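Local coordinates for conserved hypothetical protein (Bacteroides thetaiotaomicron, PDB 2FB6) that is of unknown function but adopts a compact alpha/beta fold built on a five-stranded parallel sheet, with helices linking each strand to the next, at residues K9-W14 with N110-L115; H41-L46 with G71-A76. All coordinates share one frame; numbering follows the deposited sequence. Where two conformers were deposited one is given.

Contact 1: residues K9-W14 with N110-L115; sequences KLTILW and NGEKIL
T11 and I114 pair in parallel, as do I12 and L115, in a short bridge between strand 9-14 and the C-terminal strand 113-116. The strand axes approach to 4.6 Å at an angle of 30°. T11 faces its partner strand with both polar backbone atoms: its N donates to K113 O at 2.9 Å, while its O accepts L115 N. L13 N then bonds to L115 O at 2.8 Å, extending the pairing.

The start of the pairing is polar. The carboxylate of E112 is shared by two residues of strand 9-14. K9, its chain fully extended, brings NZ to within 2.9 Å of E112 OE2 on the syn side, close to the carboxylate plane, in a salt bridge. T11 OG1 donates to E112 OE1 at 2.6 Å from above that plane; chi1 of -68° sets OG1 anti to the carbonyl carbon and turns it to the carboxylate, and the two side chains cross at about a right angle. Two oxygens thus engage two different donors, which should limit rotation of the carboxylate. A water is held by K113 N and lies within bonding distance of K9 O and E112 OE1, filling in where the strands begin to part.

Farther along, I114 CG1 packs beside T11 CB at 4.0 Å, and on the other face L10 CD1 meets L115 CG at 4.3 Å. Y107 of helix 101-109 covers K9 and E112, helix 19-36 lies against L10 and I12, and strand 41-46 pairs with the far edge of strand 9-14.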
ATOM      1  N   LYS A   9      -8.703  -1.384  11.283  1.00 12.95           N
ATOM      2  CA  LYS A   9      -7.608  -1.177  10.320  1.00 12.07           C
ATOM      3  C   LYS A   9      -7.252  -2.439   9.564  1.00 11.57           C
ATOM      4  O   LYS A   9      -7.077  -3.514  10.156  1.00 12.47           O
ATOM      5  CB  LYS A   9      -6.341  -0.632  11.016  1.00 12.44           C
ATOM      6  CG  LYS A   9      -5.189  -0.308  10.050  1.00 12.90           C
ATOM      7  CD  LYS A   9      -3.946   0.172  10.767  1.00 12.53           C
ATOM      8  CE  LYS A   9      -2.853   0.558   9.799  1.00 13.68           C
ATOM      9  NZ  LYS A   9      -1.567   0.771  10.532  1.00 12.90           N
ATOM     10  N   LEU A  10      -7.103  -2.288   8.252  1.00 11.30           N
ATOM     11  CA  LEU A  10      -6.535  -3.357   7.423  1.00 12.24           C
ATOM     12  C   LEU A  10      -5.218  -2.894   6.827  1.00 11.41           C
ATOM     13  O   LEU A  10      -5.127  -1.780   6.327  1.00 11.19           O
ATOM     14  CB  LEU A  10      -7.485  -3.697   6.267  1.00 12.20           C
ATOM     15  CG  LEU A  10      -7.002  -4.769   5.272  1.00 13.98           C
ATOM     16  CD1 LEU A  10      -6.788  -6.117   5.965  1.00 15.52           C
ATOM     17  CD2 LEU A  10      -7.973  -4.861   4.097  1.00 15.68           C
ATOM     18  N   THR A  11      -4.211  -3.763   6.860  1.00 11.58           N
ATOM     19  CA  THR A  11      -2.939  -3.516   6.187  1.00 11.59           C
ATOM     20  C   THR A  11      -2.776  -4.516   5.051  1.00 11.23           C
ATOM     21  O   THR A  11      -3.076  -5.707   5.197  1.00 12.79           O
ATOM     22  CB  THR A  11      -1.795  -3.602   7.180  1.00 12.32           C
ATOM     23  OG1 THR A  11      -1.924  -2.482   8.063  1.00 14.16           O
ATOM     24  CG2 THR A  11      -0.432  -3.524   6.488  1.00 13.22           C
ATOM     25  N   ILE A  12      -2.340  -4.016   3.898  1.00 11.10           N
ATOM     26  CA  ILE A  12      -2.020  -4.905   2.803  1.00 11.71           C
ATOM     27  C   ILE A  12      -0.537  -4.757   2.518  1.00 11.25           C
ATOM     28  O   ILE A  12      -0.079  -3.651   2.244  1.00 11.93           O
ATOM     29  CB  ILE A  12      -2.838  -4.566   1.535  1.00 11.86           C
ATOM     30  CG1 ILE A  12      -4.343  -4.740   1.814  1.00 12.43           C
ATOM     31  CG2 ILE A  12      -2.394  -5.461   0.350  1.00 12.54           C
ATOM     32  CD1 ILE A  12      -5.254  -4.160   0.739  1.00 14.30           C
ATOM     33  N   LEU A  13       0.203  -5.864   2.603  1.00 10.32           N
ATOM     34  CA  LEU A  13       1.583  -5.883   2.143  1.00 11.00           C
ATOM     35  C   LEU A  13       1.560  -6.268   0.665  1.00 11.19           C
ATOM     36  O   LEU A  13       1.302  -7.422   0.307  1.00 11.99           O
ATOM     37  CB  LEU A  13       2.390  -6.883   2.963  1.00 11.04           C
ATOM     38  CG  LEU A  13       3.859  -7.096   2.579  1.00 11.37           C
ATOM     39  CD1 LEU A  13       4.678  -5.805   2.641  1.00 12.97           C
ATOM     40  CD2 LEU A  13       4.467  -8.159   3.470  1.00 12.30           C
ATOM     41  N   TRP A  14       1.783  -5.282  -0.194  1.00 11.34           N
ATOM     42  CA  TRP A  14       1.673  -5.468  -1.629  1.00 11.54           C
ATOM     43  C   TRP A  14       3.071  -5.721  -2.198  1.00 11.64           C
ATOM     44  O   TRP A  14       3.884  -4.801  -2.317  1.00 11.23           O
ATOM     45  CB  TRP A  14       1.027  -4.209  -2.223  1.00 11.80           C
ATOM     46  CG  TRP A  14       0.977  -4.131  -3.708  1.00 12.05           C
ATOM     47  CD1 TRP A  14       1.337  -5.099  -4.612  1.00 11.91           C
ATOM     48  CD2 TRP A  14       0.501  -3.025  -4.471  1.00 11.91           C
ATOM     49  NE1 TRP A  14       1.149  -4.630  -5.900  1.00 11.30           N
ATOM     50  CE2 TRP A  14       0.627  -3.365  -5.840  1.00 12.15           C
ATOM     51  CE3 TRP A  14      -0.030  -1.772  -4.132  1.00 13.67           C
ATOM     52  CZ2 TRP A  14       0.256  -2.491  -6.866  1.00 12.72           C
ATOM     53  CZ3 TRP A  14      -0.388  -0.885  -5.162  1.00 12.87           C
ATOM     54  CH2 TRP A  14      -0.243  -1.255  -6.510  1.00 13.22           C
ATOM     55  N   ASN A 110       1.945  -5.705  16.730  1.00 14.58           N
ATOM     56  CA  ASN A 110       0.663  -5.178  17.219  1.00 15.14           C
ATOM     57  C   ASN A 110      -0.525  -6.072  16.882  1.00 15.92           C
ATOM     58  O   ASN A 110      -1.656  -5.770  17.279  1.00 16.81           O
ATOM     59  CB  ASN A 110       0.423  -3.768  16.674  1.00 15.18           C
ATOM     60  CG  ASN A 110       1.424  -2.766  17.196  1.00 15.52           C
ATOM     61  OD1 ASN A 110       2.071  -2.990  18.226  1.00 16.89           O
ATOM     62  ND2 ASN A 110       1.562  -1.651  16.495  1.00 16.35           N
ATOM     63  N   GLY A 111      -0.270  -7.156  16.156  1.00 15.93           N
ATOM     64  CA  GLY A 111      -1.325  -8.093  15.784  1.00 16.63           C
ATOM     65  C   GLY A 111      -2.230  -7.553  14.694  1.00 16.78           C
ATOM     66  O   GLY A 111      -3.418  -7.891  14.624  1.00 17.69           O
ATOM     67  N   GLU A 112      -1.671  -6.727  13.812  1.00 16.31           N
ATOM     68  CA  GLU A 112      -2.464  -6.191  12.710  1.00 16.48           C
ATOM     69  C   GLU A 112      -3.035  -7.257  11.810  1.00 17.14           C
ATOM     70  O   GLU A 112      -2.492  -8.365  11.704  1.00 18.01           O
ATOM     71  CB  GLU A 112      -1.645  -5.226  11.861  1.00 16.30           C
ATOM     72  CG  GLU A 112      -1.510  -3.882  12.508  1.00 17.02           C
ATOM     73  CD  GLU A 112      -1.642  -2.754  11.523  1.00 17.97           C
ATOM     74  OE1 GLU A 112      -2.468  -2.864  10.580  1.00 20.39           O
ATOM     75  OE2 GLU A 112      -0.932  -1.747  11.713  1.00 18.20           O
ATOM     76  N   LYS A 113      -4.144  -6.915  11.163  1.00 16.89           N
ATOM     77  CA  LYS A 113      -4.669  -7.762  10.111  0.60 16.89           C
ATOM     78  C   LYS A 113      -3.942  -7.357   8.839  1.00 16.97           C
ATOM     79  O   LYS A 113      -4.065  -6.217   8.380  1.00 16.96           O
ATOM     80  CB  LYS A 113      -6.179  -7.606  10.003  0.60 17.00           C
ATOM     81  CG  LYS A 113      -6.849  -8.002  11.302  0.60 18.80           C
ATOM     82  CD  LYS A 113      -8.321  -7.735  11.303  0.60 20.81           C
ATOM     83  CE  LYS A 113      -8.855  -7.984  12.698  0.60 21.86           C
ATOM     84  NZ  LYS A 113      -8.448  -6.880  13.633  0.60 21.71           N
ATOM     85  N   ILE A 114      -3.160  -8.295   8.309  1.00 16.79           N
ATOM     86  CA  ILE A 114      -2.280  -8.053   7.163  1.00 16.53           C
ATOM     87  C   ILE A 114      -2.536  -9.090   6.083  1.00 16.58           C
ATOM     88  O   ILE A 114      -2.343 -10.283   6.309  1.00 18.46           O
ATOM     89  CB  ILE A 114      -0.759  -8.113   7.550  1.00 16.29           C
ATOM     90  CG1 ILE A 114      -0.407  -7.039   8.588  1.00 16.14           C
ATOM     91  CG2 ILE A 114       0.143  -8.006   6.303  1.00 17.50           C
ATOM     92  CD1 ILE A 114       0.993  -7.182   9.210  1.00 17.02           C
ATOM     93  N   LEU A 115      -2.983  -8.628   4.923  1.00 15.12           N
ATOM     94  CA  LEU A 115      -3.049  -9.485   3.752  1.00 14.91           C
ATOM     95  C   LEU A 115      -1.739  -9.309   3.026  1.00 14.77           C
ATOM     96  O   LEU A 115      -1.395  -8.189   2.618  1.00 14.63           O
ATOM     97  CB  LEU A 115      -4.193  -9.051   2.831  1.00 15.45           C
ATOM     98  CG  LEU A 115      -5.626  -9.274   3.325  1.00 15.55           C
ATOM     99  CD1 LEU A 115      -6.571  -8.690   2.291  1.00 16.09           C
ATOM    100  CD2 LEU A 115      -5.908 -10.764   3.581  1.00 16.88           C
TER
HETATM  101  O   HOH W   1      -4.776  -4.200  11.329  1.00 20.25           O
HETATM  102  O   HOH W   2      -7.936  -4.113  12.705  1.00 22.88           O

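Contact 2: residues H41-L46 with G71-A76; sequences HINIIL and GITIEA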
ATOM      1  N   HIS A  41      -9.748   2.331   8.310  1.00 13.24           N
ATOM      2  CA  HIS A  41      -8.353   2.663   7.974  1.00 12.69           C
ATOM      3  C   HIS A  41      -7.800   1.565   7.111  1.00 12.45           C
ATOM      4  O   HIS A  41      -7.958   0.407   7.448  1.00 12.49           O
ATOM      5  CB  HIS A  41      -7.511   2.772   9.258  1.00 14.31           C
ATOM      6  CG  HIS A  41      -8.089   3.731  10.248  1.00 16.55           C
ATOM      7  ND1 HIS A  41      -8.828   3.323  11.336  1.00 19.64           N
ATOM      8  CD2 HIS A  41      -8.086   5.083  10.281  1.00 20.02           C
ATOM      9  CE1 HIS A  41      -9.245   4.384  12.008  1.00 19.79           C
ATOM     10  NE2 HIS A  41      -8.806   5.462  11.388  1.00 21.43           N
ATOM     11  N   ILE A  42      -7.140   1.944   6.013  1.00 11.33           N
ATOM     12  CA  ILE A  42      -6.461   0.964   5.167  1.00 12.21           C
ATOM     13  C   ILE A  42      -5.094   1.516   4.819  1.00 11.57           C
ATOM     14  O   ILE A  42      -4.971   2.644   4.321  1.00 12.07           O
ATOM     15  CB  ILE A  42      -7.218   0.662   3.857  1.00 12.17           C
ATOM     16  CG1 ILE A  42      -8.662   0.187   4.144  1.00 12.98           C
ATOM     17  CG2 ILE A  42      -6.425  -0.355   3.019  1.00 13.16           C
ATOM     18  CD1 ILE A  42      -9.464  -0.131   2.915  1.00 14.27           C
ATOM     19  N   ASN A  43      -4.074   0.737   5.150  1.00 10.91           N
ATOM     20  CA  ASN A  43      -2.695   1.075   4.831  0.50 11.07           C
ATOM     21  C   ASN A  43      -2.121   0.047   3.862  1.00 11.24           C
ATOM     22  O   ASN A  43      -2.254  -1.157   4.095  1.00 11.97           O
ATOM     23  CB  ASN A  43      -1.847   1.077   6.109  0.50 11.46           C
ATOM     24  CG  ASN A  43      -0.389   1.421   5.842  0.50 11.40           C
ATOM     25  OD1 ASN A  43       0.519   0.645   6.168  0.50 13.08           O
ATOM     26  ND2 ASN A  43      -0.156   2.587   5.257  0.50 11.33           N
ATOM     27  N   ILE A  44      -1.474   0.524   2.802  1.00 10.78           N
ATOM     28  CA  ILE A  44      -0.872  -0.371   1.819  1.00 11.54           C
ATOM     29  C   ILE A  44       0.627  -0.146   1.827  1.00 10.48           C
ATOM     30  O   ILE A  44       1.077   0.992   1.760  1.00 10.47           O
ATOM     31  CB  ILE A  44      -1.449  -0.137   0.396  1.00 11.33           C
ATOM     32  CG1 ILE A  44      -2.982  -0.383   0.396  1.00 13.15           C
ATOM     33  CG2 ILE A  44      -0.709  -1.052  -0.622  1.00 13.63           C
ATOM     34  CD1 ILE A  44      -3.659  -0.143  -0.914  1.00 14.57           C
ATOM     35  N   ILE A  45       1.379  -1.238   1.937  1.00 10.20           N
ATOM     36  CA  ILE A  45       2.844  -1.192   1.942  1.00 10.26           C
ATOM     37  C   ILE A  45       3.338  -1.721   0.594  1.00 11.00           C
ATOM     38  O   ILE A  45       3.078  -2.865   0.244  1.00 11.61           O
ATOM     39  CB  ILE A  45       3.438  -2.076   3.059  1.00 10.79           C
ATOM     40  CG1 ILE A  45       2.863  -1.706   4.437  1.00 10.96           C
ATOM     41  CG2 ILE A  45       4.968  -1.989   3.023  1.00 11.51           C
ATOM     42  CD1 ILE A  45       3.124  -2.795   5.471  1.00 13.56           C
ATOM     43  N   LEU A  46       4.037  -0.870  -0.148  1.00 10.85           N
ATOM     44  CA  LEU A  46       4.652  -1.263  -1.413  0.50 11.54           C
ATOM     45  C   LEU A  46       6.069  -1.742  -1.159  1.00 11.54           C
ATOM     46  O   LEU A  46       6.929  -0.963  -0.760  1.00 12.00           O
ATOM     47  CB  LEU A  46       4.698  -0.075  -2.368  0.50 11.84           C
ATOM     48  CG  LEU A  46       3.390   0.303  -3.041  0.50 11.60           C
ATOM     49  CD1 LEU A  46       3.544   1.596  -3.802  0.50 11.33           C
ATOM     50  CD2 LEU A  46       2.989  -0.807  -3.986  0.50 13.26           C
ATOM     51  N   GLY A  71      -8.483   8.202   0.691  1.00 13.53           N
ATOM     52  CA  GLY A  71      -7.997   8.201   2.065  1.00 13.16           C
ATOM     53  C   GLY A  71      -7.253   6.956   2.498  1.00 12.71           C
ATOM     54  O   GLY A  71      -6.876   6.842   3.667  1.00 12.74           O
ATOM     55  N   ILE A  72      -7.056   6.012   1.573  1.00 12.45           N
ATOM     56  CA  ILE A  72      -6.137   4.896   1.817  1.00 11.75           C
ATOM     57  C   ILE A  72      -4.726   5.479   1.914  1.00 11.63           C
ATOM     58  O   ILE A  72      -4.368   6.353   1.126  1.00 12.17           O
ATOM     59  CB  ILE A  72      -6.211   3.912   0.635  1.00 11.60           C
ATOM     60  CG1 ILE A  72      -7.568   3.208   0.616  1.00 11.46           C
ATOM     61  CG2 ILE A  72      -5.077   2.863   0.672  1.00 12.25           C
ATOM     62  CD1 ILE A  72      -7.917   2.577  -0.728  1.00 11.22           C
ATOM     63  N   THR A  73      -3.946   5.041   2.901  1.00 11.27           N
ATOM     64  CA  THR A  73      -2.558   5.496   3.002  1.00 11.54           C
ATOM     65  C   THR A  73      -1.675   4.492   2.262  1.00 11.58           C
ATOM     66  O   THR A  73      -1.952   3.296   2.268  1.00 11.01           O
ATOM     67  CB  THR A  73      -2.094   5.680   4.477  1.00 12.10           C
ATOM     68  OG1 THR A  73      -2.265   4.456   5.197  1.00 12.75           O
ATOM     69  CG2 THR A  73      -2.931   6.743   5.171  1.00 13.65           C
ATOM     70  N   ILE A  74      -0.618   4.976   1.620  1.00 10.99           N
ATOM     71  CA  ILE A  74       0.301   4.107   0.870  1.00 10.84           C
ATOM     72  C   ILE A  74       1.728   4.529   1.172  1.00 10.87           C
ATOM     73  O   ILE A  74       2.043   5.705   1.082  1.00 11.29           O
ATOM     74  CB  ILE A  74       0.067   4.148  -0.664  1.00 11.19           C
ATOM     75  CG1 ILE A  74      -1.416   3.912  -0.980  1.00 12.49           C
ATOM     76  CG2 ILE A  74       0.954   3.074  -1.341  1.00 11.44           C
ATOM     77  CD1 ILE A  74      -1.752   3.959  -2.457  1.00 12.31           C
ATOM     78  N   GLU A  75       2.557   3.567   1.582  1.00 10.23           N
ATOM     79  CA  GLU A  75       3.954   3.824   1.909  1.00 10.96           C
ATOM     80  C   GLU A  75       4.798   2.795   1.186  1.00 10.83           C
ATOM     81  O   GLU A  75       4.336   1.679   0.943  1.00 12.16           O
ATOM     82  CB  GLU A  75       4.183   3.770   3.423  1.00 10.92           C
ATOM     83  CG  GLU A  75       3.665   2.487   4.098  1.00 11.18           C
ATOM     84  CD  GLU A  75       3.799   2.493   5.620  1.00 12.83           C
ATOM     85  OE1 GLU A  75       4.376   3.457   6.166  1.00 16.16           O
ATOM     86  OE2 GLU A  75       3.337   1.524   6.261  1.00 14.17           O
ATOM     87  N   ALA A  76       5.996   3.200   0.777  1.00 11.19           N
ATOM     88  CA  ALA A  76       6.863   2.320   0.006  1.00 11.73           C
ATOM     89  C   ALA A  76       8.200   2.189   0.695  1.00 11.56           C
ATOM     90  O   ALA A  76       8.710   3.158   1.271  1.00 11.94           O
ATOM     91  CB  ALA A  76       7.062   2.864  -1.417  1.00 12.20           C
TER
HETATM   92  O   HOH W   3      -7.063   4.914   5.677  1.00 15.93           O
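E75 O accepts L46 N at 2.8 Å in a nearly straight bond (173° at the hydrogen), one of four backbone hydrogen bonds that join the central parallel strands of this alpha/beta fold. I44 holds the middle, its N donating to T73 O and its O receiving E75 N at 3.0 Å; T73 N to I42 O completes the set. Between the two strands the chain runs through helices 49-56 and 58-70, so the pair is linked by a helical crossover, and G71 ends the second helix in a Schellman motif. A water bonded to I42 N and G71 O bridges the point where the strands begin to converge.

On the face carrying N43, I45 and E75, the glutamate rises with CG between its backbone N and carbonyl carbon (chi1 52°) and then runs straight, alongside I45. Its carboxylate is held from beyond the pair: OE1 by a salt bridge to R98, and OE2 by a hydrogen bond with Y107 OH. These two partners give each oxygen of this buried carboxylate a bond.

On the other face the two strands contribute only apolar side chains. I44 crosses over I72, with CD1 against CG2 at 3.7 Å, and helix 58-70 closes over them through M67, while I64 and L68 of the same helix cover I74. Helix 19-36 adds A30 and K34 over I72. Toward the C-terminal ends L46 CB meets the methyl of A76, CB to CB, at 3.9 Å.

Overall arrangement
Contacts 1 and 2 lie in one parallel sheet of order 96-98, 73-77, 41-46, 9-14, 113-116, their centres about 10 Å apart. Strands 9-14 and 41-46 are neighbours, joining the two contacts directly: I12 O probably accepts I45 N, and W14 packs on I44 and L46. Contact 2 falls within the chain whose two ends contact 1 brings together; the last strand lies beside 9-14, on the side away from 41-46. Helix 19-36 borders both contacts, and Y107 of helix 101-109 touches K9 and E112 in one and bonds E75 in the other. The sheet thus ties the N-terminal strand to the C-terminal one, with the more buried pair 41-46/73-77 inside it.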